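Cell-binding factor 2 (Campylobacter jejuni, PDB 3RFW) acts as a SurA-like chaperone and virulence factor, and probably catalyses the cis-trans isomerisation of peptide bonds preceding proline in other proteins. Local coordinates at residues Lys116-Ala121 / Lys127-Glu132; Ala4-Lys9 / Gln47-Gln52; Glu83-Thr88 / Glu230-Val235; Thr14-Phe19 / Gln27-Leu32. One frame throughout, in Å; residues are numbered along the deposited sequence.

Interaction 1. Residues Lys116-Ala121 / Lys127-Glu132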
loop_
_atom_site.group_PDB
_atom_site.type_symbol
_atom_site.label_atom_id
_atom_site.label_comp_id
_atom_site.label_asym_id
_atom_site.label_seq_id
_atom_site.Cartn_x
_atom_site.Cartn_y
_atom_site.Cartn_z
ATOM N N LYS A 116 21.948 -2.592 24.517
ATOM C CA LYS A 116 22.995 -1.910 23.763
ATOM C C LYS A 116 24.238 -2.785 23.679
ATOM O O LYS A 116 24.445 -3.640 24.530
ATOM C CB LYS A 116 23.346 -0.567 24.438
ATOM C CG LYS A 116 22.238 0.499 24.314
ATOM C CD LYS A 116 22.628 1.792 24.998
ATOM C CE LYS A 116 21.402 2.593 25.418
ATOM N NZ LYS A 116 21.805 3.811 26.166
ATOM N N HIS A 117 25.099 -2.527 22.698
ATOM C CA HIS A 117 26.413 -3.169 22.662
ATOM C C HIS A 117 27.577 -2.267 22.225
ATOM O O HIS A 117 27.365 -1.169 21.698
ATOM C CB HIS A 117 26.369 -4.485 21.870
ATOM C CG HIS A 117 26.692 -4.343 20.416
ATOM N ND1 HIS A 117 26.111 -3.383 19.611
ATOM C CD2 HIS A 117 27.475 -5.094 19.603
ATOM C CE1 HIS A 117 26.543 -3.533 18.370
ATOM N NE2 HIS A 117 27.356 -4.576 18.335
ATOM N N ILE A 118 28.794 -2.697 22.551
ATOM C CA ILE A 118 30.029 -2.080 22.053
ATOM C C ILE A 118 30.847 -3.150 21.344
ATOM O O ILE A 118 31.055 -4.216 21.888
ATOM C CB ILE A 118 30.875 -1.520 23.225
ATOM C CG1 ILE A 118 30.170 -0.328 23.868
ATOM C CG2 ILE A 118 32.273 -1.155 22.758
ATOM C CD1 ILE A 118 30.825 0.152 25.134
ATOM N N LEU A 119 31.297 -2.881 20.126
ATOM C CA LEU A 119 32.062 -3.877 19.382
ATOM C C LEU A 119 33.498 -3.407 19.196
ATOM O O LEU A 119 33.750 -2.233 18.930
ATOM C CB LEU A 119 31.395 -4.200 18.032
ATOM C CG LEU A 119 32.151 -5.060 17.000
ATOM C CD1 LEU A 119 32.459 -6.443 17.562
ATOM C CD2 LEU A 119 31.340 -5.205 15.707
ATOM N N VAL A 120 34.439 -4.320 19.391
ATOM C CA VAL A 120 35.845 -4.026 19.231
ATOM C C VAL A 120 36.505 -5.288 18.702
ATOM O O VAL A 120 35.885 -6.355 18.686
ATOM C CB VAL A 120 36.501 -3.652 20.577
ATOM C CG1 VAL A 120 35.958 -2.312 21.096
ATOM C CG2 VAL A 120 36.301 -4.776 21.606
ATOM N N ALA A 121 37.762 -5.173 18.289
ATOM C CA ALA A 121 38.327 -6.148 17.366
ATOM C C ALA A 121 39.100 -7.197 18.146
ATOM O O ALA A 121 39.429 -8.264 17.623
ATOM C CB ALA A 121 39.244 -5.444 16.332
ATOM N N LYS A 127 37.855 -6.347 27.368
ATOM C CA LYS A 127 38.075 -6.413 28.814
ATOM C C LYS A 127 38.286 -5.035 29.434
ATOM O O LYS A 127 37.824 -4.768 30.551
ATOM C CB LYS A 127 39.257 -7.326 29.157
ATOM C CG LYS A 127 39.005 -8.808 28.887
ATOM C CD LYS A 127 39.975 -9.681 29.683
ATOM C CE LYS A 127 39.989 -11.103 29.162
ATOM N NZ LYS A 127 41.371 -11.604 28.931
ATOM N N ASP A 128 38.955 -4.157 28.695
ATOM C CA ASP A 128 39.249 -2.804 29.177
ATOM C C ASP A 128 38.001 -1.942 29.251
ATOM O O ASP A 128 37.865 -1.117 30.153
ATOM C CB ASP A 128 40.288 -2.102 28.286
ATOM C CG ASP A 128 41.713 -2.593 28.534
ATOM O OD1 ASP A 128 41.887 -3.720 29.052
ATOM O OD2 ASP A 128 42.664 -1.857 28.180
ATOM N N ILE A 129 37.134 -2.041 28.250
ATOM C CA ILE A 129 35.828 -1.399 28.382
ATOM C C ILE A 129 35.114 -1.963 29.602
ATOM O O ILE A 129 34.611 -1.208 30.435
ATOM C CB ILE A 129 34.942 -1.554 27.126
ATOM C CG1 ILE A 129 35.451 -0.633 26.012
ATOM C CG2 ILE A 129 33.459 -1.242 27.456
ATOM C CD1 ILE A 129 35.378 -1.257 24.634
ATOM N N ILE A 130 35.117 -3.287 29.728
ATOM C CA ILE A 130 34.446 -3.941 30.848
ATOM C C ILE A 130 34.950 -3.384 32.180
ATOM O O ILE A 130 34.156 -2.952 33.030
ATOM C CB ILE A 130 34.608 -5.467 30.791
ATOM C CG1 ILE A 130 33.617 -6.054 29.773
ATOM C CG2 ILE A 130 34.372 -6.080 32.177
ATOM C CD1 ILE A 130 33.859 -7.510 29.435
ATOM N N ASN A 131 36.276 -3.257 32.267
ATOM C CA ASN A 131 36.972 -2.538 33.341
ATOM C C ASN A 131 36.497 -1.125 33.651
ATOM O O ASN A 131 36.318 -0.768 34.820
ATOM C CB ASN A 131 38.461 -2.471 33.021
ATOM C CG ASN A 131 39.223 -3.599 33.631
ATOM O OD1 ASN A 131 39.731 -4.474 32.923
ATOM N ND2 ASN A 131 39.285 -3.614 34.964
ATOM N N GLU A 132 36.433 -0.285 32.623
ATOM C CA GLU A 132 36.018 1.097 32.814
ATOM C C GLU A 132 34.628 1.204 33.429
ATOM O O GLU A 132 34.315 2.206 34.086
ATOM C CB GLU A 132 36.053 1.863 31.492
ATOM C CG GLU A 132 37.122 2.940 31.439
ATOM C CD GLU A 132 37.157 3.653 30.106
ATOM O OE1 GLU A 132 36.780 4.845 30.067
ATOM O OE2 GLU A 132 37.540 3.013 29.099
#
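Ile118 and Ile129 share a first torsion, with CG1 beside the backbone N and CG2 anti to it (chi1 -68° and -74°), yet part company at the second. Ile118 is nearly extended, whereas chi2 of Ile129 stops at 141°, well short of a relaxed anti position, and swings CD1 across to the strand. The contact belongs to the parvulin-like PpiC domain, in which helix 123-133 is laid against the strand 108-120 that leads into it. Ile118 and Val120, two residues apart, both turn their CB toward the helix, while Leu119 between them faces away, the alternation expected of a strand. Ile129 CD1 approaches Ile118 CG2 at 3.6 Å, and the two isoleucines cross at a slant. Val120 meets the same methyl tip to tip through CG1. The surroundings continue this apolar layer: Phe145, Leu148 and Ala149 of helix 138-152 touch Ile118, and Val202 of the adjoining strand 199-213 touches Ile129. The backbones of Ile118 and Val120 are hydrogen-bonded to Val202 and Tyr200 of that strand. Nearby on the strand, the His117 ring meets that of His201, consistent with the paired histidines of parvulin active sites. A second methyl pair completes the fit, Ile118 CD1 lying 3.8 Å from Ile129 CG2.

Interaction 2. Residues Ala4-Lys9 / Gln47-Gln52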
loop_
_atom_site.group_PDB
_atom_site.type_symbol
_atom_site.label_atom_id
_atom_site.label_comp_id
_atom_site.label_asym_id
_atom_site.label_seq_id
_atom_site.Cartn_x
_atom_site.Cartn_y
_atom_site.Cartn_z
ATOM N N ALA A 4 -40.259 11.402 -8.003
ATOM C CA ALA A 4 -40.044 12.225 -9.184
ATOM C C ALA A 4 -40.754 11.611 -10.378
ATOM O O ALA A 4 -41.056 10.425 -10.368
ATOM C CB ALA A 4 -38.548 12.383 -9.469
ATOM N N THR A 5 -40.980 12.415 -11.420
ATOM C CA THR A 5 -41.473 11.910 -12.694
ATOM C C THR A 5 -40.516 12.446 -13.711
ATOM O O THR A 5 -39.949 13.523 -13.537
ATOM C CB THR A 5 -42.918 12.428 -13.049
ATOM O OG1 THR A 5 -42.881 13.849 -13.257
ATOM C CG2 THR A 5 -43.917 12.118 -11.929
ATOM N N VAL A 6 -40.304 11.681 -14.762
ATOM C CA VAL A 6 -39.400 12.049 -15.829
ATOM C C VAL A 6 -40.126 11.792 -17.116
ATOM O O VAL A 6 -40.485 10.648 -17.398
ATOM C CB VAL A 6 -38.145 11.168 -15.838
ATOM C CG1 VAL A 6 -37.211 11.605 -16.996
ATOM C CG2 VAL A 6 -37.393 11.285 -14.508
ATOM N N ASN A 7 -40.351 12.856 -17.891
ATOM C CA ASN A 7 -41.239 12.836 -19.052
ATOM C C ASN A 7 -42.579 12.157 -18.780
ATOM O O ASN A 7 -43.110 11.468 -19.633
ATOM C CB ASN A 7 -40.548 12.207 -20.256
ATOM C CG ASN A 7 -39.327 12.994 -20.714
ATOM O OD1 ASN A 7 -38.347 12.432 -21.228
ATOM N ND2 ASN A 7 -39.408 14.297 -20.593
ATOM N N GLY A 8 -43.128 12.352 -17.587
ATOM C CA GLY A 8 -44.388 11.687 -17.214
ATOM C C GLY A 8 -44.276 10.410 -16.380
ATOM O O GLY A 8 -45.212 10.051 -15.658
ATOM N N LYS A 9 -43.126 9.734 -16.452
ATOM C CA LYS A 9 -42.967 8.448 -15.801
ATOM C C LYS A 9 -42.443 8.606 -14.381
ATOM O O LYS A 9 -41.404 9.250 -14.138
ATOM C CB LYS A 9 -42.034 7.549 -16.618
ATOM C CG LYS A 9 -41.584 6.301 -15.847
ATOM C CD LYS A 9 -40.611 5.403 -16.643
ATOM C CE LYS A 9 -39.140 5.620 -16.205
ATOM N NZ LYS A 9 -39.038 5.567 -14.731
ATOM N N GLN A 47 -28.612 8.754 -14.549
ATOM C CA GLN A 47 -28.397 7.334 -14.932
ATOM C C GLN A 47 -29.565 6.809 -15.779
ATOM O O GLN A 47 -29.370 6.311 -16.847
ATOM C CB GLN A 47 -28.181 6.463 -13.660
ATOM C CG GLN A 47 -27.985 4.934 -13.887
ATOM C CD GLN A 47 -29.295 4.112 -13.813
ATOM O OE1 GLN A 47 -30.374 4.614 -13.451
ATOM N NE2 GLN A 47 -29.188 2.832 -14.120
ATOM N N ASP A 48 -30.779 7.163 -15.415
ATOM C CA ASP A 48 -31.929 6.676 -16.163
ATOM C C ASP A 48 -32.018 7.216 -17.574
ATOM O O ASP A 48 -32.350 6.501 -18.535
ATOM C CB ASP A 48 -33.199 6.957 -15.404
ATOM C CG ASP A 48 -34.400 6.267 -16.021
ATOM O OD1 ASP A 48 -34.544 5.044 -15.829
ATOM O OD2 ASP A 48 -35.187 6.951 -16.717
ATOM N N LEU A 49 -31.564 8.452 -17.725
ATOM C CA LEU A 49 -31.671 9.134 -18.995
ATOM C C LEU A 49 -30.535 8.688 -19.865
ATOM O O LEU A 49 -30.667 8.670 -21.062
ATOM C CB LEU A 49 -31.628 10.671 -18.809
ATOM C CG LEU A 49 -32.923 11.247 -18.194
ATOM C CD1 LEU A 49 -32.768 12.728 -17.745
ATOM C CD2 LEU A 49 -34.099 11.112 -19.165
ATOM N N ILE A 50 -29.400 8.351 -19.273
ATOM C CA ILE A 50 -28.303 7.828 -20.081
ATOM C C ILE A 50 -28.725 6.438 -20.641
ATOM O O ILE A 50 -28.476 6.118 -21.800
ATOM C CB ILE A 50 -27.040 7.691 -19.255
ATOM C CG1 ILE A 50 -26.392 9.061 -19.032
ATOM C CG2 ILE A 50 -26.101 6.706 -19.938
ATOM C CD1 ILE A 50 -25.450 9.135 -17.872
ATOM N N LEU A 51 -29.427 5.653 -19.833
ATOM C CA LEU A 51 -29.955 4.338 -20.307
ATOM C C LEU A 51 -30.910 4.505 -21.494
ATOM O O LEU A 51 -30.780 3.824 -22.499
ATOM C CB LEU A 51 -30.696 3.605 -19.167
ATOM C CG LEU A 51 -29.854 2.971 -18.040
ATOM C CD1 LEU A 51 -30.751 2.442 -16.930
ATOM C CD2 LEU A 51 -28.890 1.841 -18.531
ATOM N N GLN A 52 -31.855 5.441 -21.374
ATOM C CA GLN A 52 -32.778 5.752 -22.468
ATOM C C GLN A 52 -32.060 6.238 -23.703
ATOM O O GLN A 52 -32.387 5.855 -24.820
ATOM C CB GLN A 52 -33.801 6.797 -22.022
ATOM C CG GLN A 52 -34.674 6.349 -20.849
ATOM C CD GLN A 52 -35.797 7.342 -20.566
ATOM O OE1 GLN A 52 -36.105 7.687 -19.402
ATOM N NE2 GLN A 52 -36.427 7.792 -21.630
#
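Val6 and Leu49 make the apolar part of the contact, CG1 of the valine meeting CD2 of the leucine at 3.8 Å. With Val6 CG1 anti to the backbone N (chi1 -180°), one methyl is carried out toward the helix. The CA-CB bond of Leu49 points neither at the strand nor away from it, and CD2 spans the remaining distance. Ile45, one turn earlier on helix 34-56, also touches Val6 and Ala4, extending the apolar strip along this side of the strand.

Backbone hydrogen bonds shape the first segment. It is the tip of a beta hairpin between strands 2-6 and 9-12, with a two-residue loop (Asn7-Gly8) in a type I' turn. Val6 and Lys9 form a hydrogen-bonded pair, Val6 N giving to Lys9 O at 2.7 Å and Lys9 N to Val6 O at 3.0 Å. Strand residues Ala4, Thr5 and Val6 also join an antiparallel ladder with a strand of the second subunit, where Thr5 packs on Glu250 of that chain.

The electrostatic part is looser. Lys9 leaves the turn extended, then bends at chi3 (101°), bringing CE to 4.2 Å from Asp48 OD2. Its NZ stands 4.5 Å from that oxygen, too far for a salt bridge, though the opposite charges would probably still attract weakly.

Interaction 3. Residues Glu83-Thr88 / Glu230-Val235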
loop_
_atom_site.group_PDB
_atom_site.type_symbol
_atom_site.label_atom_id
_atom_site.label_comp_id
_atom_site.label_asym_id
_atom_site.label_seq_id
_atom_site.Cartn_x
_atom_site.Cartn_y
_atom_site.Cartn_z
ATOM N N GLU A 83 -22.216 -19.087 -3.253
ATOM C CA GLU A 83 -22.831 -18.454 -2.086
ATOM C C GLU A 83 -23.854 -19.313 -1.336
ATOM O O GLU A 83 -23.861 -19.305 -0.112
ATOM C CB GLU A 83 -23.464 -17.109 -2.466
ATOM C CG GLU A 83 -22.513 -15.931 -2.348
ATOM C CD GLU A 83 -22.840 -15.049 -1.136
ATOM O OE1 GLU A 83 -22.036 -15.052 -0.162
ATOM O OE2 GLU A 83 -23.920 -14.385 -1.159
ATOM N N LYS A 84 -24.719 -20.047 -2.038
ATOM C CA LYS A 84 -25.547 -21.035 -1.351
ATOM C C LYS A 84 -24.680 -22.086 -0.612
ATOM O O LYS A 84 -24.977 -22.459 0.516
ATOM C CB LYS A 84 -26.523 -21.736 -2.294
ATOM C CG LYS A 84 -27.386 -20.803 -3.142
ATOM C CD LYS A 84 -28.374 -20.063 -2.282
ATOM C CE LYS A 84 -29.511 -19.551 -3.145
ATOM N NZ LYS A 84 -30.573 -18.944 -2.305
ATOM N N ILE A 85 -23.582 -22.515 -1.227
ATOM C CA ILE A 85 -22.651 -23.417 -0.544
ATOM C C ILE A 85 -22.007 -22.765 0.678
ATOM O O ILE A 85 -22.054 -23.312 1.764
ATOM C CB ILE A 85 -21.609 -23.960 -1.505
ATOM C CG1 ILE A 85 -22.307 -24.825 -2.553
ATOM C CG2 ILE A 85 -20.541 -24.759 -0.752
ATOM C CD1 ILE A 85 -21.409 -25.259 -3.689
ATOM N N LEU A 86 -21.495 -21.550 0.524
ATOM C CA LEU A 86 -20.948 -20.818 1.673
ATOM C C LEU A 86 -21.936 -20.730 2.846
ATOM O O LEU A 86 -21.540 -20.830 4.010
ATOM C CB LEU A 86 -20.452 -19.425 1.279
ATOM C CG LEU A 86 -19.736 -18.636 2.379
ATOM C CD1 LEU A 86 -18.459 -19.376 2.884
ATOM C CD2 LEU A 86 -19.410 -17.226 1.888
ATOM N N ASN A 87 -23.224 -20.635 2.547
ATOM C CA ASN A 87 -24.226 -20.505 3.610
ATOM C C ASN A 87 -24.493 -21.799 4.389
ATOM O O ASN A 87 -25.172 -21.771 5.418
ATOM C CB ASN A 87 -25.553 -19.963 3.067
ATOM C CG ASN A 87 -25.485 -18.491 2.707
ATOM O OD1 ASN A 87 -26.225 -18.020 1.833
ATOM N ND2 ASN A 87 -24.570 -17.766 3.342
ATOM N N THR A 88 -24.016 -22.936 3.886
ATOM C CA THR A 88 -24.148 -24.183 4.646
ATOM C C THR A 88 -22.958 -24.458 5.584
ATOM O O THR A 88 -22.853 -25.555 6.126
ATOM C CB THR A 88 -24.294 -25.406 3.729
ATOM O OG1 THR A 88 -23.036 -25.679 3.106
ATOM C CG2 THR A 88 -25.391 -25.194 2.668
ATOM N N GLU A 230 -11.243 -22.840 5.228
ATOM C CA GLU A 230 -10.726 -24.152 4.839
ATOM C C GLU A 230 -11.870 -25.126 4.545
ATOM O O GLU A 230 -11.779 -25.953 3.640
ATOM C CB GLU A 230 -9.842 -24.735 5.944
ATOM C CG GLU A 230 -8.585 -23.928 6.232
ATOM C CD GLU A 230 -7.539 -24.095 5.135
ATOM O OE1 GLU A 230 -7.341 -25.254 4.685
ATOM O OE2 GLU A 230 -6.966 -23.066 4.688
ATOM N N GLU A 231 -12.878 -25.105 5.403
ATOM C CA GLU A 231 -14.044 -25.948 5.230
ATOM C C GLU A 231 -14.774 -25.573 3.935
ATOM O O GLU A 231 -15.104 -26.441 3.144
ATOM C CB GLU A 231 -14.973 -25.838 6.448
ATOM C CG GLU A 231 -16.300 -26.647 6.367
ATOM C CD GLU A 231 -16.106 -28.175 6.293
ATOM O OE1 GLU A 231 -14.956 -28.649 6.469
ATOM O OE2 GLU A 231 -17.099 -28.895 5.978
ATOM N N PHE A 232 -14.935 -24.277 3.687
ATOM C CA PHE A 232 -15.556 -23.805 2.449
ATOM C C PHE A 232 -14.851 -24.331 1.206
ATOM O O PHE A 232 -15.494 -24.853 0.298
ATOM C CB PHE A 232 -15.599 -22.276 2.412
ATOM C CG PHE A 232 -16.199 -21.715 1.154
ATOM C CD1 PHE A 232 -17.483 -22.071 0.764
ATOM C CD2 PHE A 232 -15.505 -20.776 0.397
ATOM C CE1 PHE A 232 -18.062 -21.539 -0.371
ATOM C CE2 PHE A 232 -16.067 -20.243 -0.744
ATOM C CZ PHE A 232 -17.361 -20.634 -1.133
ATOM N N LYS A 233 -13.527 -24.278 1.219
ATOM C CA LYS A 233 -12.747 -24.760 0.104
ATOM C C LYS A 233 -12.882 -26.257 -0.105
ATOM O O LYS A 233 -12.857 -26.743 -1.242
ATOM C CB LYS A 233 -11.273 -24.424 0.304
ATOM C CG LYS A 233 -10.912 -22.991 -0.034
ATOM C CD LYS A 233 -9.411 -22.733 0.245
ATOM N N LYS A 234 -12.938 -26.990 0.996
ATOM C CA LYS A 234 -13.119 -28.432 0.944
ATOM C C LYS A 234 -14.479 -28.781 0.349
ATOM O O LYS A 234 -14.585 -29.658 -0.494
ATOM C CB LYS A 234 -13.030 -29.027 2.351
ATOM C CG LYS A 234 -13.134 -30.542 2.392
ATOM C CD LYS A 234 -13.229 -31.026 3.847
ATOM C CE LYS A 234 -13.737 -32.462 3.937
ATOM N NZ LYS A 234 -13.638 -32.982 5.332
ATOM N N VAL A 235 -15.523 -28.122 0.829
ATOM C CA VAL A 235 -16.859 -28.385 0.320
ATOM C C VAL A 235 -17.012 -27.988 -1.157
ATOM O O VAL A 235 -17.616 -28.722 -1.920
ATOM C CB VAL A 235 -17.917 -27.690 1.159
ATOM C CG1 VAL A 235 -19.314 -27.906 0.546
ATOM C CG2 VAL A 235 -17.843 -28.220 2.607
#
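The contact joins two long helices of the SurA-like chaperone part of the molecule: the C-terminal end of helix 63-86 meets the middle of helix 216-246. Phe232 is its central side chain. With CG anti to the backbone N (chi1 179°), the side chain projects from its helix, roughly perpendicular to that of Leu86. Leu86 CD1 lies over one ring face in a CH-pi contact, 3.8 Å from the centroid of the Phe232 ring, 20° off the ring normal and displaced from the ring centre. The far part of the ring reaches the backbone as well, Phe232 CE1 being 3.5 Å from Leu86 N, with Leu86 CB at a similar range. Ile85 supplies the other branch of the contact through CG2. This methyl approaches Phe232 CE1 obliquely at 4.1 Å and lies closer, at 3.6 Å, to CG1 of Val235. Phe232 and Val235 are three residues apart, so both emerge on the same side of their helix, and the Ile85 and Val235 side chains lie antiparallel to each other.

Just beyond, Thr88 closes back on the helix end. Its OG1 gives a hydrogen bond to Ile85 O at 2.9 Å, in the carbonyl plane and on a lone pair, and Thr88 N binds the same oxygen. Ile89, which follows, packs on Glu231 and Val235, while Lys84 forms a salt bridge with Asp62 of the second subunit. No hydrogen bond or charge pair joins the two segments: their association rests on dispersion and the partial burial of apolar side chains, which constrains direction less than a polar bond would.

Interaction 4. Residues Thr14-Phe19 / Gln27-Leu32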
loop_
_atom_site.group_PDB
_atom_site.type_symbol
_atom_site.label_atom_id
_atom_site.label_comp_id
_atom_site.label_asym_id
_atom_site.label_seq_id
_atom_site.Cartn_x
_atom_site.Cartn_y
_atom_site.Cartn_z
ATOM N N THR A 14 -38.179 3.309 -3.910
ATOM C CA THR A 14 -37.751 1.924 -4.028
ATOM C C THR A 14 -36.594 1.702 -5.008
ATOM O O THR A 14 -35.633 0.972 -4.701
ATOM C CB THR A 14 -38.935 1.042 -4.524
ATOM O OG1 THR A 14 -40.144 1.413 -3.842
ATOM C CG2 THR A 14 -38.648 -0.431 -4.271
ATOM N N GLU A 15 -36.754 2.183 -6.237
ATOM C CA GLU A 15 -35.733 1.943 -7.239
ATOM C C GLU A 15 -34.479 2.790 -6.993
ATOM O O GLU A 15 -33.391 2.367 -7.339
ATOM C CB GLU A 15 -36.272 2.140 -8.660
ATOM C CG GLU A 15 -36.578 3.608 -9.030
ATOM C CD GLU A 15 -37.435 3.719 -10.290
ATOM O OE1 GLU A 15 -38.641 3.970 -10.136
ATOM O OE2 GLU A 15 -36.912 3.543 -11.421
ATOM N N VAL A 16 -34.647 4.000 -6.453
ATOM C CA VAL A 16 -33.512 4.823 -6.091
ATOM C C VAL A 16 -32.718 4.143 -4.970
ATOM O O VAL A 16 -31.496 4.007 -5.043
ATOM C CB VAL A 16 -33.961 6.193 -5.618
ATOM C CG1 VAL A 16 -32.744 6.978 -5.120
ATOM C CG2 VAL A 16 -34.690 6.966 -6.800
ATOM N N SER A 17 -33.440 3.804 -3.907
ATOM C CA SER A 17 -32.941 3.049 -2.784
ATOM C C SER A 17 -32.203 1.760 -3.177
ATOM O O SER A 17 -31.065 1.563 -2.763
ATOM C CB SER A 17 -34.090 2.751 -1.824
ATOM O OG SER A 17 -33.649 1.975 -0.725
ATOM N N GLU A 18 -32.788 0.951 -4.063
ATOM C CA GLU A 18 -32.121 -0.263 -4.518
ATOM C C GLU A 18 -30.878 0.027 -5.331
ATOM O O GLU A 18 -29.878 -0.710 -5.243
ATOM C CB GLU A 18 -33.071 -1.177 -5.301
ATOM C CG GLU A 18 -34.314 -1.562 -4.501
ATOM C CD GLU A 18 -34.904 -2.923 -4.892
ATOM O OE1 GLU A 18 -34.416 -3.942 -4.339
ATOM O OE2 GLU A 18 -35.919 -2.955 -5.653
ATOM N N PHE A 19 -30.929 1.084 -6.144
ATOM C CA PHE A 19 -29.741 1.447 -6.925
ATOM C C PHE A 19 -28.567 1.813 -5.994
ATOM O O PHE A 19 -27.432 1.506 -6.307
ATOM C CB PHE A 19 -30.038 2.596 -7.899
ATOM C CG PHE A 19 -28.874 2.973 -8.774
ATOM C CD1 PHE A 19 -28.516 2.181 -9.866
ATOM C CD2 PHE A 19 -28.143 4.135 -8.521
ATOM C CE1 PHE A 19 -27.410 2.489 -10.646
ATOM C CE2 PHE A 19 -27.114 4.521 -9.367
ATOM C CZ PHE A 19 -26.714 3.682 -10.424
ATOM N N GLN A 27 -27.132 1.684 5.615
ATOM C CA GLN A 27 -27.962 2.830 5.978
ATOM C C GLN A 27 -29.125 2.968 5.021
ATOM O O GLN A 27 -28.966 2.835 3.804
ATOM C CB GLN A 27 -27.148 4.114 5.958
ATOM C CG GLN A 27 -27.992 5.324 6.248
ATOM C CD GLN A 27 -27.173 6.547 6.636
ATOM O OE1 GLN A 27 -25.961 6.609 6.386
ATOM N NE2 GLN A 27 -27.840 7.537 7.242
ATOM N N ASP A 28 -30.323 3.099 5.565
ATOM C CA ASP A 28 -31.487 3.122 4.701
ATOM C C ASP A 28 -31.682 4.483 4.075
ATOM O O ASP A 28 -31.670 5.506 4.763
ATOM C CB ASP A 28 -32.756 2.695 5.433
ATOM C CG ASP A 28 -33.885 2.355 4.472
ATOM O OD1 ASP A 28 -33.949 1.186 4.008
ATOM O OD2 ASP A 28 -34.661 3.270 4.125
ATOM N N PHE A 29 -31.900 4.470 2.762
ATOM C CA PHE A 29 -32.193 5.681 2.004
ATOM C C PHE A 29 -33.077 6.636 2.787
ATOM O O PHE A 29 -32.782 7.826 2.877
ATOM C CB PHE A 29 -32.866 5.336 0.674
ATOM C CG PHE A 29 -33.262 6.548 -0.144
ATOM C CD1 PHE A 29 -32.309 7.255 -0.885
ATOM C CD2 PHE A 29 -34.587 6.956 -0.203
ATOM C CE1 PHE A 29 -32.672 8.371 -1.657
ATOM C CE2 PHE A 29 -34.960 8.074 -0.964
ATOM C CZ PHE A 29 -33.999 8.774 -1.702
ATOM N N LYS A 30 -34.159 6.109 3.349
ATOM C CA LYS A 30 -35.147 6.946 4.040
ATOM C C LYS A 30 -34.611 7.788 5.200
ATOM O O LYS A 30 -35.253 8.754 5.610
ATOM C CB LYS A 30 -36.349 6.115 4.499
ATOM N N THR A 31 -33.446 7.427 5.734
ATOM C CA THR A 31 -32.918 8.105 6.914
ATOM C C THR A 31 -31.939 9.225 6.542
ATOM O O THR A 31 -31.366 9.884 7.425
ATOM C CB THR A 31 -32.212 7.130 7.886
ATOM O OG1 THR A 31 -30.998 6.630 7.300
ATOM C CG2 THR A 31 -33.128 5.989 8.236
ATOM N N LEU A 32 -31.668 9.376 5.248
ATOM C CA LEU A 32 -30.762 10.422 4.805
ATOM C C LEU A 32 -31.445 11.791 4.941
ATOM O O LEU A 32 -32.658 11.890 4.831
ATOM C CB LEU A 32 -30.300 10.166 3.365
ATOM C CG LEU A 32 -29.543 8.853 3.134
ATOM C CD1 LEU A 32 -29.601 8.468 1.658
ATOM C CD2 LEU A 32 -28.093 8.951 3.610
HETATM O O HOH W 1 -31.925 2.075 1.257
HETATM O O HOH W 2 -35.104 0.594 1.649
#
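Phe29 leans against Val16 and Ser17 from a 3-10 turn that an Asx turn at Asp28 starts, after helix 13-24 has ended. Its CG is anti to the backbone N (chi1 177°), which sends the ring toward the helix. Val16 CG1 meets the Phe29 ring obliquely, coming within 3.7 Å of Phe29 CE1 and somewhat farther from CZ. Ser17 lies nearer the root of the aromatic side chain, its OG 3.7 Å from Phe29 CB. Helix 34-56 completes the setting, with Tyr44 touching Val16 and Lys37 touching Phe29.

Between the polar groups, two waters do the joining. Water 1 is 2.6 Å from Ser17 OG and accepts from Phe29 N, while water 2 lies between Ser17 OG and Asp28 OD1, to which it donates at 2.7 Å. Two waters thus link the serine hydroxyl to the turn, with no direct hydrogen bond between the segments. The other carboxylate oxygen shapes the turn itself: Asp28 OD2 accepts from Lys30 N at 3.0 Å on its anti side, the donor standing 33° out of the carboxylate plane.

From the N terminus, interaction 2 opens at the hairpin 4-9, and before it closes at 47-52 the chain makes interaction 4, which shuts the short loop between 14-19 and 27-32. The nested pair touch, Gln47 packing on Phe19, and together tie the hairpin, helix 13-24 and the turn after it to the region of helix 34-56; both also reach the second subunit. Interaction 3 opens next at 83-88 and closes only at 230-235, so its large loop encloses the PpiC domain and, within it, interaction 1. No two contacts cross. Interaction 1 lies far off, its centre about 83 Å from that of interaction 2, the two lying on opposite sides of the chain's centre.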